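Local coordinates for MaoC family protein (Mycobacterium tuberculosis H37Rv, PDB 3KHP) that probably interconverts 3-hydroxyacyl and enoyl thioesters by removing or adding water, as hydratase 2 enzymes of the MaoC family do, at residues A[46-49]-A[50-54]; A[75-78]-A[79-82]; A[231-234]-A[235-239]; A[263-266]-A[267-271]. One frame throughout, in Å; residues are numbered along the deposited sequence.

Contact 1: residues A[46-49]-A[50-54]; sequences LLYA and IGVGA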
ATOM      1  N   LEU A  46       2.728   8.466   1.418  1.00 13.37           N
ATOM      2  CA  LEU A  46       1.906   8.226   0.255  1.00 12.96           C
ATOM      3  C   LEU A  46       1.185   6.876   0.390  1.00 13.56           C
ATOM      4  O   LEU A  46      -0.033   6.798   0.226  1.00 11.92           O
ATOM      5  CB  LEU A  46       2.769   8.234  -1.024  1.00 11.97           C
ATOM      6  CG  LEU A  46       3.364   9.601  -1.425  1.00 12.00           C
ATOM      7  CD1 LEU A  46       4.456   9.427  -2.441  1.00  5.28           C
ATOM      8  CD2 LEU A  46       2.285  10.605  -1.881  1.00 11.01           C
ATOM      9  N   LEU A  47       1.946   5.823   0.696  1.00 13.38           N
ATOM     10  CA  LEU A  47       1.365   4.488   0.832  1.00 14.48           C
ATOM     11  C   LEU A  47       0.279   4.430   1.899  1.00 14.69           C
ATOM     12  O   LEU A  47      -0.719   3.700   1.742  1.00 15.55           O
ATOM     13  CB  LEU A  47       2.464   3.460   1.157  1.00 14.61           C
ATOM     14  CG  LEU A  47       2.011   2.006   1.220  1.00 16.10           C
ATOM     15  CD1 LEU A  47       1.175   1.619   0.024  1.00 13.24           C
ATOM     16  CD2 LEU A  47       3.223   1.054   1.353  1.00 15.16           C
ATOM     17  N   TYR A  48       0.486   5.185   2.978  1.00 14.38           N
ATOM     18  CA  TYR A  48      -0.471   5.235   4.098  1.00 14.12           C
ATOM     19  C   TYR A  48      -1.735   5.898   3.587  1.00 13.64           C
ATOM     20  O   TYR A  48      -2.830   5.394   3.816  1.00 14.43           O
ATOM     21  CB  TYR A  48       0.104   6.020   5.297  1.00 13.90           C
ATOM     22  CG  TYR A  48      -0.925   6.281   6.382  1.00 14.36           C
ATOM     23  CD1 TYR A  48      -1.192   5.328   7.357  1.00 14.17           C
ATOM     24  CD2 TYR A  48      -1.624   7.459   6.437  1.00 10.54           C
ATOM     25  CE1 TYR A  48      -2.181   5.519   8.305  1.00 13.82           C
ATOM     26  CE2 TYR A  48      -2.601   7.665   7.413  1.00 13.02           C
ATOM     27  CZ  TYR A  48      -2.846   6.701   8.355  1.00 12.84           C
ATOM     28  OH  TYR A  48      -3.775   6.900   9.328  1.00 12.11           O
ATOM     29  N   ALA A  49      -1.590   7.056   2.948  1.00 12.46           N
ATOM     30  CA  ALA A  49      -2.741   7.752   2.371  1.00 12.14           C
ATOM     31  C   ALA A  49      -3.595   6.804   1.500  1.00 11.45           C
ATOM     32  O   ALA A  49      -4.792   6.755   1.650  1.00 10.35           O
ATOM     33  CB  ALA A  49      -2.289   8.975   1.529  1.00 11.41           C
ATOM     34  N   ILE A  50      -2.984   6.086   0.565  1.00 12.12           N
ATOM     35  CA  ILE A  50      -3.750   5.166  -0.296  1.00 12.47           C
ATOM     36  C   ILE A  50      -4.339   4.080   0.589  1.00 12.98           C
ATOM     37  O   ILE A  50      -5.455   3.696   0.400  1.00 12.52           O
ATOM     38  CB  ILE A  50      -2.874   4.553  -1.388  1.00 12.89           C
ATOM     39  CG1 ILE A  50      -2.467   5.625  -2.409  1.00 13.52           C
ATOM     40  CG2 ILE A  50      -3.586   3.410  -2.096  1.00 11.81           C
ATOM     41  CD1 ILE A  50      -1.156   5.248  -3.208  1.00 11.82           C
ATOM     42  N   GLY A  51      -3.575   3.656   1.607  1.00 13.79           N
ATOM     43  CA  GLY A  51      -4.031   2.709   2.605  1.00 13.75           C
ATOM     44  C   GLY A  51      -5.346   3.084   3.246  1.00 14.00           C
ATOM     45  O   GLY A  51      -6.184   2.218   3.468  1.00 14.28           O
ATOM     46  N   VAL A  52      -5.542   4.369   3.543  1.00 13.32           N
ATOM     47  CA  VAL A  52      -6.781   4.799   4.146  1.00 12.74           C
ATOM     48  C   VAL A  52      -7.725   5.415   3.103  1.00 13.50           C
ATOM     49  O   VAL A  52      -8.679   6.140   3.421  1.00 12.25           O
ATOM     50  CB  VAL A  52      -6.530   5.715   5.359  1.00 13.65           C
ATOM     51  CG1 VAL A  52      -5.823   4.918   6.469  1.00  8.99           C
ATOM     52  CG2 VAL A  52      -5.741   7.002   4.981  1.00 11.57           C
ATOM     53  N   GLY A  53      -7.456   5.068   1.850  1.00 13.25           N
ATOM     54  CA  GLY A  53      -8.410   5.223   0.798  1.00 13.81           C
ATOM     55  C   GLY A  53      -8.331   6.493  -0.049  1.00 14.17           C
ATOM     56  O   GLY A  53      -9.209   6.731  -0.855  1.00 14.84           O
ATOM     57  N   ALA A  54      -7.324   7.316   0.182  1.00 14.27           N
ATOM     58  CA  ALA A  54      -7.065   8.492  -0.619  1.00 14.58           C
ATOM     59  C   ALA A  54      -6.699   8.033  -2.021  1.00 15.51           C
ATOM     60  O   ALA A  54      -5.922   7.076  -2.170  1.00 14.68           O
ATOM     61  CB  ALA A  54      -5.880   9.294   0.004  1.00 13.46           C
TER

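Contact 2: residues A[75-78]-A[79-82]; sequences PTYA and VICC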
ATOM      1  N   PRO A  75      -3.064  13.474   9.402  1.00 17.28           N
ATOM      2  CA  PRO A  75      -2.602  13.559  10.801  1.00 17.14           C
ATOM      3  C   PRO A  75      -2.758  12.220  11.510  1.00 15.99           C
ATOM      4  O   PRO A  75      -1.997  11.933  12.432  1.00 15.49           O
ATOM      5  CB  PRO A  75      -3.483  14.654  11.421  1.00 17.30           C
ATOM      6  CG  PRO A  75      -4.668  14.753  10.536  1.00 18.39           C
ATOM      7  CD  PRO A  75      -4.162  14.410   9.131  1.00 17.76           C
ATOM      8  N   THR A  76      -3.678  11.386  11.046  1.00 15.11           N
ATOM      9  CA  THR A  76      -3.788  10.045  11.600  1.00 14.44           C
ATOM     10  C   THR A  76      -2.564   9.199  11.324  1.00 14.87           C
ATOM     11  O   THR A  76      -2.427   8.113  11.910  1.00 14.56           O
ATOM     12  CB  THR A  76      -4.983   9.273  11.095  1.00 14.26           C
ATOM     13  OG1 THR A  76      -4.860   9.068   9.692  1.00 14.66           O
ATOM     14  CG2 THR A  76      -6.276   9.963  11.464  1.00 10.56           C
ATOM     15  N   TYR A  77      -1.656   9.680  10.463  1.00 14.24           N
ATOM     16  CA  TYR A  77      -0.350   9.019  10.328  1.00 13.92           C
ATOM     17  C   TYR A  77       0.410   8.971  11.688  1.00 13.76           C
ATOM     18  O   TYR A  77       1.330   8.191  11.839  1.00 14.15           O
ATOM     19  CB  TYR A  77       0.496   9.652   9.213  1.00 13.40           C
ATOM     20  CG  TYR A  77       1.743   8.881   8.871  1.00 11.55           C
ATOM     21  CD1 TYR A  77       1.668   7.627   8.253  1.00 10.96           C
ATOM     22  CD2 TYR A  77       3.001   9.372   9.216  1.00 11.74           C
ATOM     23  CE1 TYR A  77       2.817   6.886   7.974  1.00 10.22           C
ATOM     24  CE2 TYR A  77       4.173   8.629   8.956  1.00 13.46           C
ATOM     25  CZ  TYR A  77       4.063   7.394   8.320  1.00 10.49           C
ATOM     26  OH  TYR A  77       5.188   6.678   8.071  1.00 12.13           O
ATOM     27  N   ALA A  78       0.017   9.763  12.679  1.00 14.02           N
ATOM     28  CA  ALA A  78       0.659   9.674  14.009  1.00 14.74           C
ATOM     29  C   ALA A  78       0.585   8.255  14.599  1.00 14.89           C
ATOM     30  O   ALA A  78       1.465   7.867  15.324  1.00 14.87           O
ATOM     31  CB  ALA A  78       0.074  10.652  14.976  1.00 14.74           C
ATOM     32  N   VAL A  79      -0.423   7.480  14.246  1.00 14.60           N
ATOM     33  CA  VAL A  79      -0.524   6.129  14.767  1.00 15.07           C
ATOM     34  C   VAL A  79       0.540   5.186  14.232  1.00 15.97           C
ATOM     35  O   VAL A  79       0.847   4.195  14.886  1.00 16.86           O
ATOM     36  CB  VAL A  79      -1.922   5.525  14.591  1.00 15.54           C
ATOM     37  CG1 VAL A  79      -2.995   6.435  15.264  1.00 11.37           C
ATOM     38  CG2 VAL A  79      -2.224   5.226  13.134  1.00 13.75           C
ATOM     39  N   ILE A  80       1.188   5.547  13.117  1.00 15.67           N
ATOM     40  CA  ILE A  80       2.248   4.753  12.574  1.00 15.07           C
ATOM     41  C   ILE A  80       3.636   5.229  12.965  1.00 16.22           C
ATOM     42  O   ILE A  80       4.480   4.416  13.278  1.00 16.71           O
ATOM     43  CB  ILE A  80       2.195   4.745  11.058  1.00 15.79           C
ATOM     44  CG1 ILE A  80       0.807   4.303  10.556  1.00 15.41           C
ATOM     45  CG2 ILE A  80       3.329   3.867  10.505  1.00 12.06           C
ATOM     46  CD1 ILE A  80       0.386   2.848  10.993  1.00 16.07           C
ATOM     47  N   CYS A  81       3.885   6.543  12.941  1.00 17.54           N
ATOM     48  CA  CYS A  81       5.191   7.125  13.328  1.00 17.36           C
ATOM     49  C   CYS A  81       5.309   7.519  14.790  1.00 17.55           C
ATOM     50  O   CYS A  81       6.379   7.951  15.230  1.00 17.75           O
ATOM     51  CB  CYS A  81       5.538   8.374  12.480  1.00 16.80           C
ATOM     52  SG  CYS A  81       4.387   9.718  12.612  1.00 16.73           S
ATOM     53  N   CYS A  82       4.225   7.437  15.534  1.00 18.06           N
ATOM     54  CA  CYS A  82       4.276   7.738  16.973  1.00 18.99           C
ATOM     55  C   CYS A  82       3.417   6.786  17.789  1.00 18.84           C
ATOM     56  O   CYS A  82       2.603   7.240  18.585  1.00 17.89           O
ATOM     57  CB  CYS A  82       3.819   9.178  17.235  1.00 19.67           C
ATOM     58  SG  CYS A  82       4.205   9.811  18.922  1.00 20.62           S
TER

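Contact 3: residues A[231-234]-A[235-239]; sequences GLCT and YGVAG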
ATOM      1  N   GLY A 231      -8.949  -1.627  12.370  1.00 14.37           N
ATOM      2  CA  GLY A 231      -9.567  -0.504  13.084  1.00 13.97           C
ATOM      3  C   GLY A 231      -8.879   0.849  12.795  1.00 14.32           C
ATOM      4  O   GLY A 231      -9.539   1.888  12.602  1.00 13.20           O
ATOM      5  N   LEU A 232      -7.560   0.842  12.760  1.00 13.79           N
ATOM      6  CA  LEU A 232      -6.838   2.063  12.468  1.00 14.64           C
ATOM      7  C   LEU A 232      -7.068   2.539  11.022  1.00 15.24           C
ATOM      8  O   LEU A 232      -6.921   3.737  10.744  1.00 15.18           O
ATOM      9  CB  LEU A 232      -5.361   1.910  12.804  1.00 14.00           C
ATOM     10  CG  LEU A 232      -5.107   1.847  14.339  1.00 12.99           C
ATOM     11  CD1 LEU A 232      -3.643   1.607  14.617  1.00  9.66           C
ATOM     12  CD2 LEU A 232      -5.633   3.146  15.068  1.00 12.20           C
ATOM     13  N   CYS A 233      -7.454   1.625  10.120  1.00 14.86           N
ATOM     14  CA  CYS A 233      -7.733   2.030   8.758  1.00 14.63           C
ATOM     15  C   CYS A 233      -9.047   2.819   8.747  1.00 15.41           C
ATOM     16  O   CYS A 233      -9.096   3.925   8.220  1.00 16.24           O
ATOM     17  CB  CYS A 233      -7.792   0.847   7.827  1.00 13.96           C
ATOM     18  SG  CYS A 233      -8.149   1.316   6.135  1.00 13.05           S
ATOM     19  N   THR A 234     -10.083   2.256   9.367  1.00 14.79           N
ATOM     20  CA  THR A 234     -11.328   2.950   9.624  1.00 14.73           C
ATOM     21  C   THR A 234     -11.118   4.337  10.236  1.00 15.31           C
ATOM     22  O   THR A 234     -11.735   5.323   9.825  1.00 16.43           O
ATOM     23  CB  THR A 234     -12.223   2.114  10.563  1.00 14.26           C
ATOM     24  OG1 THR A 234     -12.486   0.846   9.951  1.00 13.84           O
ATOM     25  CG2 THR A 234     -13.510   2.753  10.823  1.00 11.84           C
ATOM     26  N   TYR A 235     -10.257   4.406  11.226  1.00 15.57           N
ATOM     27  CA  TYR A 235      -9.919   5.650  11.890  1.00 15.93           C
ATOM     28  C   TYR A 235      -9.266   6.659  10.921  1.00 16.30           C
ATOM     29  O   TYR A 235      -9.625   7.822  10.903  1.00 16.25           O
ATOM     30  CB  TYR A 235      -8.979   5.325  13.014  1.00 15.49           C
ATOM     31  CG  TYR A 235      -8.509   6.424  13.914  1.00 15.36           C
ATOM     32  CD1 TYR A 235      -9.336   6.933  14.924  1.00 15.42           C
ATOM     33  CD2 TYR A 235      -7.195   6.860  13.860  1.00 13.93           C
ATOM     34  CE1 TYR A 235      -8.871   7.901  15.814  1.00 13.18           C
ATOM     35  CE2 TYR A 235      -6.730   7.821  14.740  1.00 14.59           C
ATOM     36  CZ  TYR A 235      -7.572   8.325  15.724  1.00 14.53           C
ATOM     37  OH  TYR A 235      -7.066   9.243  16.647  1.00 15.82           O
ATOM     38  N   GLY A 236      -8.357   6.184  10.092  1.00 16.80           N
ATOM     39  CA  GLY A 236      -7.788   7.017   9.024  1.00 17.15           C
ATOM     40  C   GLY A 236      -8.815   7.482   7.993  1.00 16.79           C
ATOM     41  O   GLY A 236      -8.704   8.585   7.468  1.00 16.91           O
ATOM     42  N   VAL A 237      -9.813   6.650   7.704  1.00 16.71           N
ATOM     43  CA  VAL A 237     -10.847   7.020   6.740  1.00 16.42           C
ATOM     44  C   VAL A 237     -11.707   8.130   7.336  1.00 16.83           C
ATOM     45  O   VAL A 237     -11.889   9.168   6.707  1.00 15.87           O
ATOM     46  CB  VAL A 237     -11.737   5.850   6.303  1.00 16.75           C
ATOM     47  CG1 VAL A 237     -12.835   6.369   5.421  1.00 14.85           C
ATOM     48  CG2 VAL A 237     -10.910   4.744   5.554  1.00 14.10           C
ATOM     49  N   ALA A 238     -12.181   7.932   8.567  1.00 16.72           N
ATOM     50  CA  ALA A 238     -12.900   8.992   9.268  1.00 16.80           C
ATOM     51  C   ALA A 238     -12.013  10.240   9.312  1.00 16.61           C
ATOM     52  O   ALA A 238     -12.508  11.348   9.169  1.00 16.01           O
ATOM     53  CB  ALA A 238     -13.311   8.580  10.671  1.00 16.21           C
ATOM     54  N   GLY A 239     -10.714  10.051   9.509  1.00 16.69           N
ATOM     55  CA  GLY A 239      -9.768  11.166   9.537  1.00 17.30           C
ATOM     56  C   GLY A 239      -9.719  12.001   8.248  1.00 17.32           C
ATOM     57  O   GLY A 239      -9.531  13.213   8.293  1.00 16.16           O
TER

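Contact 4: residues A[263-266]-A[267-271]; sequences KPVF and PGETL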
ATOM      1  N   LYS A 263     -17.637  -1.570  16.631  1.00 24.51           N
ATOM      2  CA  LYS A 263     -17.895  -2.758  15.836  1.00 24.15           C
ATOM      3  C   LYS A 263     -16.958  -2.869  14.636  1.00 23.32           C
ATOM      4  O   LYS A 263     -16.380  -1.889  14.178  1.00 22.46           O
ATOM      5  CB  LYS A 263     -19.329  -2.766  15.375  1.00 24.92           C
ATOM      6  CG  LYS A 263     -20.304  -2.940  16.511  1.00 27.45           C
ATOM      7  CD  LYS A 263     -21.685  -3.170  15.977  1.00 32.23           C
ATOM      8  CE  LYS A 263     -22.688  -3.475  17.100  1.00 34.67           C
ATOM      9  NZ  LYS A 263     -24.075  -3.536  16.483  1.00 37.56           N
ATOM     10  N   PRO A 264     -16.754  -4.091  14.156  1.00 22.65           N
ATOM     11  CA  PRO A 264     -15.825  -4.272  13.058  1.00 21.71           C
ATOM     12  C   PRO A 264     -16.368  -3.788  11.721  1.00 20.37           C
ATOM     13  O   PRO A 264     -17.578  -3.674  11.540  1.00 19.33           O
ATOM     14  CB  PRO A 264     -15.582  -5.788  13.032  1.00 21.90           C
ATOM     15  CG  PRO A 264     -16.448  -6.371  14.067  1.00 23.27           C
ATOM     16  CD  PRO A 264     -17.359  -5.359  14.601  1.00 23.06           C
ATOM     17  N   VAL A 265     -15.448  -3.525  10.800  1.00 19.19           N
ATOM     18  CA  VAL A 265     -15.780  -3.143   9.437  1.00 18.13           C
ATOM     19  C   VAL A 265     -15.254  -4.190   8.485  1.00 18.03           C
ATOM     20  O   VAL A 265     -14.170  -4.779   8.706  1.00 18.07           O
ATOM     21  CB  VAL A 265     -15.159  -1.761   9.091  1.00 18.25           C
ATOM     22  CG1 VAL A 265     -15.238  -1.487   7.589  1.00 17.23           C
ATOM     23  CG2 VAL A 265     -15.843  -0.660   9.889  1.00 16.93           C
ATOM     24  N   PHE A 266     -15.970  -4.435   7.397  1.00 17.32           N
ATOM     25  CA  PHE A 266     -15.385  -5.315   6.385  1.00 18.04           C
ATOM     26  C   PHE A 266     -14.895  -4.506   5.204  1.00 17.59           C
ATOM     27  O   PHE A 266     -15.537  -3.542   4.833  1.00 18.14           O
ATOM     28  CB  PHE A 266     -16.402  -6.389   5.985  1.00 18.21           C
ATOM     29  CG  PHE A 266     -16.813  -7.241   7.132  1.00 19.13           C
ATOM     30  CD1 PHE A 266     -16.084  -8.392   7.453  1.00 21.39           C
ATOM     31  CD2 PHE A 266     -17.902  -6.893   7.928  1.00 20.59           C
ATOM     32  CE1 PHE A 266     -16.465  -9.195   8.539  1.00 21.73           C
ATOM     33  CE2 PHE A 266     -18.279  -7.703   9.013  1.00 22.09           C
ATOM     34  CZ  PHE A 266     -17.548  -8.850   9.312  1.00 20.80           C
ATOM     35  N   PRO A 267     -13.744  -4.866   4.624  1.00 17.90           N
ATOM     36  CA  PRO A 267     -13.313  -4.059   3.467  1.00 18.03           C
ATOM     37  C   PRO A 267     -14.348  -4.165   2.350  1.00 18.57           C
ATOM     38  O   PRO A 267     -14.916  -5.260   2.115  1.00 17.75           O
ATOM     39  CB  PRO A 267     -11.988  -4.670   3.054  1.00 18.70           C
ATOM     40  CG  PRO A 267     -11.638  -5.714   4.110  1.00 17.85           C
ATOM     41  CD  PRO A 267     -12.847  -5.991   4.911  1.00 17.65           C
ATOM     42  N   GLY A 268     -14.660  -3.013   1.757  1.00 18.66           N
ATOM     43  CA  GLY A 268     -15.695  -2.904   0.730  1.00 18.68           C
ATOM     44  C   GLY A 268     -16.890  -2.121   1.232  1.00 18.93           C
ATOM     45  O   GLY A 268     -17.672  -1.600   0.447  1.00 19.33           O
ATOM     46  N   GLU A 269     -17.034  -2.024   2.545  1.00 18.93           N
ATOM     47  CA  GLU A 269     -18.170  -1.285   3.125  1.00 19.04           C
ATOM     48  C   GLU A 269     -17.899   0.208   3.081  1.00 18.20           C
ATOM     49  O   GLU A 269     -16.764   0.633   3.092  1.00 17.36           O
ATOM     50  CB  GLU A 269     -18.456  -1.731   4.560  1.00 18.73           C
ATOM     51  CG  GLU A 269     -18.976  -3.128   4.668  1.00 19.76           C
ATOM     52  CD  GLU A 269     -19.403  -3.489   6.082  1.00 21.90           C
ATOM     53  OE1 GLU A 269     -18.595  -3.326   7.027  1.00 19.30           O
ATOM     54  OE2 GLU A 269     -20.560  -3.963   6.225  1.00 22.97           O
ATOM     55  N   THR A 270     -18.964   0.981   3.016  1.00 17.85           N
ATOM     56  CA  THR A 270     -18.865   2.414   2.928  1.00 18.33           C
ATOM     57  C   THR A 270     -18.999   2.983   4.287  1.00 18.22           C
ATOM     58  O   THR A 270     -19.936   2.673   5.002  1.00 18.37           O
ATOM     59  CB  THR A 270     -19.945   2.989   1.997  1.00 18.37           C
ATOM     60  OG1 THR A 270     -19.662   2.590   0.649  1.00 18.97           O
ATOM     61  CG2 THR A 270     -19.987   4.508   2.070  1.00 19.57           C
ATOM     62  N   LEU A 271     -18.037   3.827   4.641  1.00 19.15           N
ATOM     63  CA  LEU A 271     -17.996   4.458   5.927  1.00 18.62           C
ATOM     64  C   LEU A 271     -18.592   5.892   5.893  1.00 19.81           C
ATOM     65  O   LEU A 271     -18.016   6.808   5.257  1.00 19.92           O
ATOM     66  CB  LEU A 271     -16.560   4.444   6.445  1.00 17.49           C
ATOM     67  CG  LEU A 271     -15.983   3.056   6.701  1.00 15.82           C
ATOM     68  CD1 LEU A 271     -14.486   3.117   6.754  1.00 12.40           C
ATOM     69  CD2 LEU A 271     -16.543   2.415   7.960  1.00 13.33           C
TER

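Contact 1: residues A[46-49]-A[50-54]
Val52 lies over one face of the Tyr48 ring, one helical turn further along the chain, and this is the main apolar contact between residues 46-49 and 50-54. Branch CG1 of Val52 approaches Tyr48 CZ to 3.9 Å, near the hydroxyl end of the ring. With CG of Tyr48 swung opposite the backbone N (chi1 171°), the ring extends along the helix toward its C-terminal end and so comes under the valine. A smaller apolar pair joins Ala49 CB to Ala54 CB at 3.9 Å.

The polar contacts are made by the backbone. Ile50 N donates to Leu46 O at 3.1 Å with a nearly straight bond (167°), and Gly51 N donates to Leu47 O at 2.9 Å. Val52 N still reaches Tyr48 O at 2.9 Å, while its second bond, to Ala49 O, is weak. Ala49 O also takes the N-H of Ala54 at 3.0 Å.

The Tyr48 hydroxyl is hydrogen-bonded to Thr76 OG1, which holds the side chain at its hydroxyl as well as at one ring face. Leu47 and Ile50 pack on Arg43 and Leu204 of the second subunit, respectively.

Gly53, at a phi of 95°, turns the chain back as the C-prime residue, with Gly53 N bonded to Ile50 O at 2.8 Å. Together with the bond from Ala54 to Ala49, this is the Schellman motif that ends helix 42-51.

Contact 2: residues A[75-78]-A[79-82]
One face of the Tyr77 ring is occupied by Ile80, whose CB sits 4.2 Å from the centroid of the Tyr77 ring in a CH-pi contact, 28° off the ring normal. The nearest ring atom is Tyr77 CE1, 3.8 Å from Ile80 CB, and the two side chains cross at about a right angle. From the same side of the ring plane, but obliquely, comes the sulfur of Cys81: SG is 3.7 Å from Tyr77 CD2, a sulfur-aromatic contact that is neither over the face nor at the edge. The rings of Tyr48 and Trp40 both meet Tyr77 in T-shaped (edge-to-face) stacks, making it part of an aromatic cluster.

Torsions bring these groups together. Tyr77 has CG opposite the backbone N (chi1 -170°), which lays the ring alongside the next turn, whereas Cys81 holds SG between its backbone N and carbonyl carbon (chi1 61°), folded back toward the ring.

The backbone beneath passes from a 3-10 turn into a short alpha-helical one. Tyr77 O accepts two N-H groups, from Ile80 at 2.9 Å and from Cys81 at 3.2 Å; the first, an i+3 bond, comes from above the carbonyl plane, and the second, an i+4 bond, nearly in line with the C=O. Val79 N donates to Thr76 O at 3.1 Å, and Cys82 N to Ala78 O at 2.8 Å.

Within the fold, helix 78-81 and the 3-10 turn leading into it lie among several elements: Tyr77 and Ile80 face helix 42-51, Val79 rests on strand 103-108 and on Tyr235 of helix 231-245, and Pro75 packs against strand 254-261.

Contact 3: residues A[231-234]-A[235-239]
Thr234 O receives the N-H of Ala238 at 2.9 Å in an essentially straight bond (178°), one of four consecutive alpha-helical bonds joining residues 231-234 to 235-239. Gly236 N to Leu232 O and Val237 N to Cys233 O match it in length, and Tyr235 N closes on Gly231 O at 3.0 Å.

Side chains then settle against this backbone. Val237 has CG1 opposite its backbone N (chi1 175°), which leaves CG2 beside that N and 3.3 Å from Cys233 O; the sulfur of Cys233 lies looser, with SG 4.4 Å from Val237 CG2. Tyr235 has CB over the preceding turn, 3.5 Å from Leu232 O. Its ring swings outward and meets Leu232 only at a distance, CD2 of Leu232 approaching CD2 of Tyr235 obliquely at 4.2 Å. The far end of the tyrosine is fixed by a hydrogen bond from its hydroxyl to Ile257 O.

Helix 231-245 is thus braced on several sides: Tyr235 against strands 103-108 and 254-261, Cys233 against helix 198-202, and Ala238 against strand 282-289. A long helix held against an antiparallel sheet in this way is consistent with the hot-dog fold of MaoC-like domains.

Contact 4: residues A[263-266]-A[267-271]
Glu269 stretches back along the turn and offers OE1 to Phe266 N, accepting its N-H at 2.9 Å in a straight bond (178°). The acid leaves its backbone with CG opposite the carbonyl carbon (chi1 -68°) and continues extended beyond CG, so the carboxylate arrives beside the chain three residues earlier. The N-H meets OE1 from above the carboxylate plane.

Phe266 adopts a matching first torsion, and the two side chains run side by side, pointing the same way. OE1 of Glu269 also stands at the edge of the phenyl ring, near its plane, 3.7 Å from Phe266 CD2, with ring and carboxylate planes 69° apart. The ring itself forms a cation-pi contact with Lys226.

Apolar packing is added by Val265 and Leu271: CD2 of Leu271 comes to 3.7 Å from Val265 CG2, the pair crossing at a slant.

The backbone frame is a type II turn from Phe266 to Glu269, closed by Glu269 N to Phe266 O at 3.1 Å. Pro267 and Gly268 occupy its corner, a pairing well suited to this turn.

OE2 of Glu269 forms a salt bridge with Arg298, whose NH1 also binds Pro264 O. A carboxylate held by an arginine at one oxygen and an amide N-H at the other is probably ionised, and it clamps the turn to strand 298-308.

Overall arrangement
Every contact is local and the four follow in series along the chain, so none nests within or crosses another. Contact 1 ends helix 42-51 and contact 2 forms the short helix 78-81; the two meet through an aromatic cluster in the N-terminal half. Contact 3, on helix 231-245 of the other half, lies against both: its glycine-containing face receives Val52 from contact 1 and Thr76 from contact 2. Contact 4 turns the chain between strands 254-261 and 271-279, and its Val265 and Leu271 pack on Thr234 and Val237. Helix 231-245 therefore bridges the two halves, while contact 4 touches neither contact 1 nor contact 2.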